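PDB 5YFK: sortase B from Clostridium perfringens, which probably acts as a cysteine transpeptidase of the sortase family, enzymes that join surface proteins to the bacterial cell envelope. Local coordinates for residues Asp18-Leu23 with Lys49-Asp54; Ile59-Thr64 with Lys125-Glu130. The protein carries 1 engineered substitution. All coordinates share one frame; numbering follows the deposited sequence.

Contact 1 of 2, residues Asp18-Leu23 with Lys49-Asp54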
ATOM      1  N   ASP A  18       0.065  -5.555  16.141  1.00 68.41           N
ATOM      2  CA  ASP A  18       1.507  -5.352  16.346  1.00 64.22           C
ATOM      3  C   ASP A  18       2.178  -6.440  17.193  1.00 55.35           C
ATOM      4  O   ASP A  18       3.393  -6.614  17.144  1.00 51.92           O
ATOM      5  CB  ASP A  18       1.772  -3.981  16.972  1.00 72.27           C
ATOM      6  CG  ASP A  18       1.770  -2.862  15.946  1.00 77.06           C
ATOM      7  OD1 ASP A  18       2.625  -2.888  15.027  1.00 75.90           O
ATOM      8  OD2 ASP A  18       0.878  -1.986  16.030  1.00 60.51           O
ATOM      9  N   ASN A  19       1.385  -7.220  17.911  1.00 49.85           N
ATOM     10  CA  ASN A  19       1.638  -8.652  18.035  1.00 64.92           C
ATOM     11  C   ASN A  19       2.068  -9.264  16.695  1.00 59.41           C
ATOM     12  O   ASN A  19       3.070  -9.979  16.612  1.00 54.92           O
ATOM     13  CB  ASN A  19       0.372  -9.349  18.544  1.00 76.16           C
ATOM     14  CG  ASN A  19       0.476 -10.859  18.501  1.00 98.51           C
ATOM     15  OD1 ASN A  19       0.239 -11.481  17.464  1.00104.94           O
ATOM     16  ND2 ASN A  19       0.774 -11.462  19.646  1.00108.11           N
ATOM     17  N   LEU A  20       1.308  -8.958  15.647  1.00 48.97           N
ATOM     18  CA  LEU A  20       1.515  -9.549  14.331  1.00 42.48           C
ATOM     19  C   LEU A  20       2.857  -9.161  13.735  1.00 39.02           C
ATOM     20  O   LEU A  20       3.336  -9.810  12.811  1.00 43.53           O
ATOM     21  CB  LEU A  20       0.410  -9.105  13.372  1.00 37.43           C
ATOM     22  CG  LEU A  20      -1.000  -9.558  13.735  1.00 39.03           C
ATOM     23  CD1 LEU A  20      -2.022  -8.870  12.837  1.00 36.01           C
ATOM     24  CD2 LEU A  20      -1.097 -11.074  13.628  1.00 41.39           C
ATOM     25  N   ARG A  21       3.371  -8.009  14.143  1.00 36.06           N
ATOM     26  CA  ARG A  21       4.592  -7.466  13.570  1.00 35.33           C
ATOM     27  C   ARG A  21       5.781  -8.392  13.807  1.00 39.85           C
ATOM     28  O   ARG A  21       6.760  -8.392  13.048  1.00 30.07           O
ATOM     29  CB  ARG A  21       4.878  -6.104  14.180  1.00 48.88           C
ATOM     30  CG  ARG A  21       5.710  -5.208  13.289  1.00 54.18           C
ATOM     31  CD  ARG A  21       5.630  -3.778  13.775  1.00 58.90           C
ATOM     32  NE  ARG A  21       6.904  -3.088  13.621  1.00 71.72           N
ATOM     33  CZ  ARG A  21       7.317  -2.096  14.404  1.00 90.23           C
ATOM     34  NH1 ARG A  21       6.581  -1.707  15.438  1.00 81.22           N
ATOM     35  NH2 ARG A  21       8.483  -1.511  14.174  1.00 93.59           N
ATOM     36  N   SER A  22       5.665  -9.223  14.835  1.00 33.43           N
ATOM     37  CA  SER A  22       6.690 -10.221  15.121  1.00 46.34           C
ATOM     38  C   SER A  22       6.583 -11.372  14.121  1.00 42.28           C
ATOM     39  O   SER A  22       7.555 -12.074  13.870  1.00 45.22           O
ATOM     40  CB  SER A  22       6.530 -10.741  16.552  1.00 50.94           C
ATOM     41  OG  SER A  22       5.452 -11.661  16.629  1.00 44.21           O
ATOM     42  N   LEU A  23       5.448 -11.434  13.426  1.00 49.69           N
ATOM     43  CA  LEU A  23       5.229 -12.410  12.360  1.00 44.48           C
ATOM     44  C   LEU A  23       5.601 -11.861  10.988  1.00 40.48           C
ATOM     45  O   LEU A  23       5.244 -12.445   9.964  1.00 38.75           O
ATOM     46  CB  LEU A  23       3.763 -12.831  12.324  1.00 48.60           C
ATOM     47  CG  LEU A  23       3.362 -14.045  13.153  1.00 45.73           C
ATOM     48  CD1 LEU A  23       1.930 -14.414  12.811  1.00 42.45           C
ATOM     49  CD2 LEU A  23       4.303 -15.215  12.895  1.00 44.85           C
ATOM     50  N   LYS A  49      -1.597 -16.485   6.982  1.00 26.28           N
ATOM     51  CA  LYS A  49      -2.683 -17.075   6.188  1.00 25.28           C
ATOM     52  C   LYS A  49      -3.657 -17.881   7.065  1.00 29.43           C
ATOM     53  O   LYS A  49      -4.870 -17.873   6.849  1.00 27.35           O
ATOM     54  CB  LYS A  49      -2.086 -17.978   5.107  1.00 31.90           C
ATOM     55  CG  LYS A  49      -2.560 -17.689   3.694  1.00 41.43           C
ATOM     56  CD  LYS A  49      -1.664 -18.365   2.664  1.00 48.33           C
ATOM     57  CE  LYS A  49      -0.247 -17.798   2.682  1.00 56.58           C
ATOM     58  NZ  LYS A  49       0.418 -17.901   1.349  1.00 66.42           N
ATOM     59  N   ASN A  50      -3.119 -18.545   8.082  1.00 31.48           N
ATOM     60  CA  ASN A  50      -3.926 -19.382   8.956  1.00 32.71           C
ATOM     61  C   ASN A  50      -4.764 -18.530   9.894  1.00 32.22           C
ATOM     62  O   ASN A  50      -5.948 -18.788  10.078  1.00 36.94           O
ATOM     63  CB  ASN A  50      -3.029 -20.332   9.751  1.00 36.03           C
ATOM     64  CG  ASN A  50      -3.819 -21.381  10.513  1.00 45.41           C
ATOM     65  OD1 ASN A  50      -4.436 -22.270   9.919  1.00 38.44           O
ATOM     66  ND2 ASN A  50      -3.783 -21.296  11.839  1.00 43.29           N
ATOM     67  N   ILE A  51      -4.191 -17.437  10.384  1.00 32.03           N
ATOM     68  CA  ILE A  51      -4.964 -16.487  11.172  1.00 30.81           C
ATOM     69  C   ILE A  51      -6.089 -15.868  10.340  1.00 35.41           C
ATOM     70  O   ILE A  51      -7.217 -15.715  10.816  1.00 32.64           O
ATOM     71  CB  ILE A  51      -4.068 -15.378  11.760  1.00 34.34           C
ATOM     72  CG1 ILE A  51      -3.103 -15.962  12.791  1.00 37.00           C
ATOM     73  CG2 ILE A  51      -4.926 -14.315  12.429  1.00 35.42           C
ATOM     74  CD1 ILE A  51      -1.786 -15.222  12.904  1.00 36.20           C
ATOM     75  N   ASN A  52      -5.781 -15.487   9.104  1.00 32.06           N
ATOM     76  CA  ASN A  52      -6.787 -14.892   8.234  1.00 30.13           C
ATOM     77  C   ASN A  52      -6.499 -15.238   6.786  1.00 31.86           C
ATOM     78  O   ASN A  52      -5.585 -14.697   6.184  1.00 25.77           O
ATOM     79  CB  ASN A  52      -6.812 -13.378   8.413  1.00 23.29           C
ATOM     80  CG  ASN A  52      -7.927 -12.700   7.637  1.00 22.04           C
ATOM     81  OD1 ASN A  52      -8.528 -13.270   6.716  1.00 21.90           O
ATOM     82  ND2 ASN A  52      -8.189 -11.449   7.988  1.00 20.82           N
ATOM     83  N   PRO A  53      -7.336 -16.088   6.196  1.00 27.86           N
ATOM     84  CA  PRO A  53      -7.089 -16.543   4.838  1.00 29.86           C
ATOM     85  C   PRO A  53      -7.095 -15.403   3.800  1.00 23.21           C
ATOM     86  O   PRO A  53      -6.696 -15.600   2.643  1.00 24.68           O
ATOM     87  CB  PRO A  53      -8.249 -17.512   4.578  1.00 34.65           C
ATOM     88  CG  PRO A  53      -8.790 -17.873   5.929  1.00 35.16           C
ATOM     89  CD  PRO A  53      -8.575 -16.645   6.763  1.00 31.84           C
ATOM     90  N   ASP A  54      -7.579 -14.236   4.203  1.00 21.73           N
ATOM     91  CA  ASP A  54      -7.623 -13.070   3.314  1.00 18.66           C
ATOM     92  C   ASP A  54      -6.239 -12.410   3.182  1.00 20.91           C
ATOM     93  O   ASP A  54      -6.041 -11.510   2.349  1.00 16.59           O
ATOM     94  CB  ASP A  54      -8.628 -12.052   3.856  1.00 17.19           C
ATOM     95  CG  ASP A  54     -10.068 -12.544   3.790  1.00 21.95           C
ATOM     96  OD1 ASP A  54     -10.349 -13.448   2.971  1.00 23.75           O
ATOM     97  OD2 ASP A  54     -10.937 -11.831   4.333  1.00 23.38           O
TER
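Ile51 sends its longer branch toward Leu20 and Leu23, with CG1 anti to the carbonyl carbon and beside the backbone N (chi1 -66°), and CD1 continues outward in a nearly extended branch (chi2 150°). The contact belongs to the N-terminal helical region characteristic of class B sortases, which packs beside the beta-barrel; here the end of helix 35-51 meets the turn that follows helix 16-19. Ile51 CD1 and Leu23 CD1 reach toward each other tip to tip and come within 3.8 Å. Leu20 adds a looser touch, its CD2 lying 4.3 Å from the same Ile51 CD1, so a single methyl serves both leucines. The backbones stay well apart, with Leu20 CA and Ile51 CA at 10.0 Å, and this separation is bridged by branched aliphatic side chains, which need no polar partner. Leu20 is buried, resting also on Pro69 of strand 67-72 and on Phe84, which Ile51 touches too. Leu23 leans in addition on Asn47 and Leu48 of helix 35-51.

Leu20 and Leu23 are three residues apart, about one turn of the helical backbone between them, and so both point toward Ile51; Leu23 N donates to Leu20 O at 2.7 Å. Just beyond Ile51 the chain leaves the helix, and Asn52 folds back in an Asx turn, its OD1 accepting from Asp54 N at 2.9 Å with the donor above the carbonyl plane. Asparagine suits this place because the same amide donates through ND2 to Phe84 O, tying the helix exit to the loop that carries Phe84. In the other segment, Asn19 O takes two donors, Ser22 N at 3.2 Å and Ser22 OG at 2.9 Å, the hydroxyl almost in line with the carbonyl bond (C=O...OG angle 176°).

Contact 2 of 2, residues Ile59-Thr64 with Lys125-Glu130; sequences IKVEGT and KHFKNE
This is a small, buried apolar contact, supplemented by one water bridge, between the end of strand 55-61 with its following turn and the 3-10 segment that leads into helix 130-135. Val61 and Phe127 approach from opposite directions. Val61 CG1, held anti to the backbone N (chi1 178°), meets the edge of the phenyl ring near its plane, 3.7 Å from Phe127 CZ. Thr64 CG2 comes to the same ring obliquely, at 4.4 Å from Phe127 CE2. Phenylalanine suits this buried position because its surroundings are largely apolar: its ring also touches Ile152 and Val155 of strand 146-159 and Val220 of strand 216-225, while Phe132 packs edge-to-face with it.

Val61 opens a type II beta turn that ends at Thr64, and Gly63 supplies the positive phi (80°) that its third position favours. Val61 O is gripped twice from one face of its plane, by Thr64 N at 3.2 Å and by Thr64 OG1 at 2.7 Å. Threonine thus does double duty: its hydroxyl fastens the turn while its methyl lies against the phenylalanine. Lys60 NZ reinforces the loop from above the carbonyl plane of Thr64 O, at 2.6 Å, and also reaches Ile66 O.

Beside the apolar pair, a water donates to Gly63 O at 2.7 Å and lies in the plane of the imidazole, 2.8 Å from His126 ND1. The whole joins the turn between strands 55-61 and 67-72 to the 3-10 segment before helix 130-135, within the beta-barrel fold of sortases.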
ATOM      1  N   ILE A  59       3.521  -5.345   3.870  1.00 13.06           N
ATOM      2  CA  ILE A  59       4.008  -4.050   3.382  1.00 14.17           C
ATOM      3  C   ILE A  59       4.814  -3.357   4.482  1.00 12.97           C
ATOM      4  O   ILE A  59       4.373  -3.235   5.629  1.00 13.40           O
ATOM      5  CB  ILE A  59       2.826  -3.157   2.921  1.00 14.82           C
ATOM      6  CG1 ILE A  59       3.322  -1.867   2.273  1.00 13.55           C
ATOM      7  CG2 ILE A  59       1.880  -2.843   4.049  1.00 14.60           C
ATOM      8  CD1 ILE A  59       2.235  -1.100   1.529  1.00 13.05           C
ATOM      9  N   LYS A  60       5.922  -2.760   4.062  1.00 12.99           N
ATOM     10  CA  LYS A  60       6.699  -1.904   4.904  1.00 13.95           C
ATOM     11  C   LYS A  60       7.142  -0.687   4.119  1.00 16.15           C
ATOM     12  O   LYS A  60       7.738  -0.815   3.042  1.00 17.89           O
ATOM     13  CB  LYS A  60       7.921  -2.667   5.446  1.00 18.52           C
ATOM     14  CG  LYS A  60       8.903  -1.804   6.248  1.00 26.82           C
ATOM     15  CD  LYS A  60       8.290  -1.292   7.534  1.00 36.04           C
ATOM     16  CE  LYS A  60       8.876   0.044   7.975  1.00 40.79           C
ATOM     17  NZ  LYS A  60       7.970   0.728   8.939  1.00 29.02           N
ATOM     18  N   VAL A  61       6.992   0.479   4.733  1.00 14.64           N
ATOM     19  CA  VAL A  61       7.366   1.728   4.063  1.00 15.30           C
ATOM     20  C   VAL A  61       8.500   2.409   4.791  1.00 19.98           C
ATOM     21  O   VAL A  61       8.435   2.688   5.987  1.00 13.03           O
ATOM     22  CB  VAL A  61       6.186   2.692   3.862  1.00 17.28           C
ATOM     23  CG1 VAL A  61       6.657   3.991   3.191  1.00 17.87           C
ATOM     24  CG2 VAL A  61       5.109   2.029   3.008  1.00 16.92           C
ATOM     25  N   GLU A  62       9.579   2.608   4.046  1.00 23.05           N
ATOM     26  CA  GLU A  62      10.824   3.100   4.595  1.00 26.30           C
ATOM     27  C   GLU A  62      10.577   4.418   5.275  1.00 16.99           C
ATOM     28  O   GLU A  62       9.829   5.263   4.769  1.00 21.34           O
ATOM     29  CB  GLU A  62      11.831   3.291   3.447  1.00 32.65           C
ATOM     30  CG  GLU A  62      13.030   4.167   3.764  1.00 34.83           C
ATOM     31  CD  GLU A  62      13.991   4.311   2.573  1.00 39.54           C
ATOM     32  OE1 GLU A  62      13.521   4.526   1.435  1.00 29.59           O
ATOM     33  OE2 GLU A  62      15.222   4.307   2.789  1.00 48.73           O
ATOM     34  N   GLY A  63      11.125   4.540   6.483  1.00 18.29           N
ATOM     35  CA  GLY A  63      11.113   5.782   7.239  1.00 16.48           C
ATOM     36  C   GLY A  63       9.825   6.103   7.972  1.00 13.63           C
ATOM     37  O   GLY A  63       9.604   7.242   8.372  1.00 14.55           O
ATOM     38  N   THR A  64       8.916   5.130   8.022  1.00 13.76           N
ATOM     39  CA  THR A  64       7.603   5.300   8.647  1.00 12.93           C
ATOM     40  C   THR A  64       7.316   4.124   9.568  1.00 11.88           C
ATOM     41  O   THR A  64       8.112   3.177   9.661  1.00 12.86           O
ATOM     42  CB  THR A  64       6.465   5.291   7.606  1.00 11.63           C
ATOM     43  OG1 THR A  64       6.315   3.950   7.119  1.00 13.72           O
ATOM     44  CG2 THR A  64       6.766   6.242   6.465  1.00 14.17           C
ATOM     45  N   LYS A 125       0.964  10.690   4.738  1.00 15.51           N
ATOM     46  CA  LYS A 125       0.867  12.147   4.617  1.00 13.18           C
ATOM     47  C   LYS A 125       2.259  12.819   4.681  1.00 17.84           C
ATOM     48  O   LYS A 125       2.484  13.875   4.058  1.00 15.71           O
ATOM     49  CB  LYS A 125      -0.050  12.662   5.729  1.00 17.60           C
ATOM     50  CG  LYS A 125       0.593  12.725   7.111  1.00 19.59           C
ATOM     51  CD  LYS A 125      -0.428  13.105   8.170  1.00 29.73           C
ATOM     52  CE  LYS A 125       0.226  13.338   9.525  1.00 31.68           C
ATOM     53  NZ  LYS A 125       0.716  14.735   9.638  1.00 43.20           N
ATOM     54  N   HIS A 126       3.253  12.053   5.115  1.00 15.92           N
ATOM     55  CA  HIS A 126       4.599  12.626   5.271  1.00 17.25           C
ATOM     56  C   HIS A 126       5.191  12.832   3.897  1.00 15.41           C
ATOM     57  O   HIS A 126       6.067  13.667   3.706  1.00 17.32           O
ATOM     58  CB  HIS A 126       5.498  11.702   6.073  1.00 18.25           C
ATOM     59  CG  HIS A 126       5.181  11.644   7.534  1.00 18.96           C
ATOM     60  ND1 HIS A 126       5.876  10.830   8.401  1.00 27.18           N
ATOM     61  CD2 HIS A 126       4.343  12.381   8.304  1.00 28.95           C
ATOM     62  CE1 HIS A 126       5.403  10.991   9.628  1.00 33.52           C
ATOM     63  NE2 HIS A 126       4.506  11.958   9.604  1.00 21.89           N
ATOM     64  N   PHE A 127       4.715  12.068   2.920  1.00 15.10           N
ATOM     65  CA  PHE A 127       5.259  12.157   1.574  1.00 17.81           C
ATOM     66  C   PHE A 127       4.899  13.457   0.870  1.00 15.06           C
ATOM     67  O   PHE A 127       5.531  13.815  -0.131  1.00 17.68           O
ATOM     68  CB  PHE A 127       4.829  10.935   0.766  1.00 19.59           C
ATOM     69  CG  PHE A 127       5.579   9.701   1.136  1.00 15.44           C
ATOM     70  CD1 PHE A 127       6.901   9.553   0.745  1.00 14.31           C
ATOM     71  CD2 PHE A 127       5.032   8.772   2.010  1.00 15.33           C
ATOM     72  CE1 PHE A 127       7.655   8.474   1.160  1.00 14.84           C
ATOM     73  CE2 PHE A 127       5.773   7.672   2.420  1.00 15.68           C
ATOM     74  CZ  PHE A 127       7.069   7.497   1.958  1.00 13.50           C
ATOM     75  N   LYS A 128       4.002  14.247   1.467  1.00 18.58           N
ATOM     76  CA  LYS A 128       3.676  15.576   0.901  1.00 21.83           C
ATOM     77  C   LYS A 128       4.740  16.638   1.187  1.00 21.05           C
ATOM     78  O   LYS A 128       4.745  17.724   0.569  1.00 19.58           O
ATOM     79  CB  LYS A 128       2.332  16.061   1.425  1.00 19.31           C
ATOM     80  CG  LYS A 128       1.139  15.296   0.857  1.00 26.37           C
ATOM     81  CD  LYS A 128      -0.072  15.385   1.786  1.00 28.44           C
ATOM     82  CE  LYS A 128      -0.523  16.806   2.013  1.00 36.49           C
ATOM     83  NZ  LYS A 128      -1.584  16.858   3.044  1.00 26.28           N
ATOM     84  N   ASN A 129       5.681  16.275   2.048  1.00 16.31           N
ATOM     85  CA  ASN A 129       6.849  17.110   2.366  1.00 21.85           C
ATOM     86  C   ASN A 129       8.033  16.731   1.485  1.00 20.52           C
ATOM     87  O   ASN A 129       8.371  15.552   1.377  1.00 17.41           O
ATOM     88  CB  ASN A 129       7.202  16.939   3.855  1.00 21.94           C
ATOM     89  CG  ASN A 129       8.530  17.604   4.226  1.00 24.91           C
ATOM     90  OD1 ASN A 129       9.605  17.117   3.886  1.00 24.22           O
ATOM     91  ND2 ASN A 129       8.449  18.713   4.939  1.00 37.08           N
ATOM     92  N   GLU A 130       8.598  17.703   0.759  1.00 20.17           N
ATOM     93  CA  GLU A 130       9.569  17.403  -0.285  1.00 22.69           C
ATOM     94  C   GLU A 130      10.825  16.727   0.275  1.00 20.16           C
ATOM     95  O   GLU A 130      11.329  15.775  -0.307  1.00 18.49           O
ATOM     96  CB  GLU A 130       9.941  18.678  -1.050  1.00 20.96           C
ATOM     97  CG  GLU A 130      10.866  18.447  -2.222  1.00 23.39           C
ATOM     98  CD  GLU A 130      10.936  19.645  -3.138  1.00 27.08           C
ATOM     99  OE1 GLU A 130      10.271  20.659  -2.842  1.00 27.05           O
ATOM    100  OE2 GLU A 130      11.641  19.565  -4.157  1.00 35.04           O
TER
HETATM  101  O   HOH W   1       7.407   8.668   9.194  1.00 15.93           O

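In the fold
Contact 1 and contact 2 follow one another along the chain: helix 35-51, whose end makes the first, runs through a short turn into strand 55-61, whose end makes the second. Their centres lie about 23 Å apart, although their nearest atoms approach to about 6 Å without touching. Contact 1 sits farther out, about 17 Å from the centre of the chain against about 11 Å for contact 2, and joins N-terminal elements to each other, whereas contact 2 joins the end of a barrel strand to a connecting segment packed against it. Neither includes the predicted catalytic residues His113, Arg217 and position 209, where an engineered serine occupies the nucleophile site; both lie away from them.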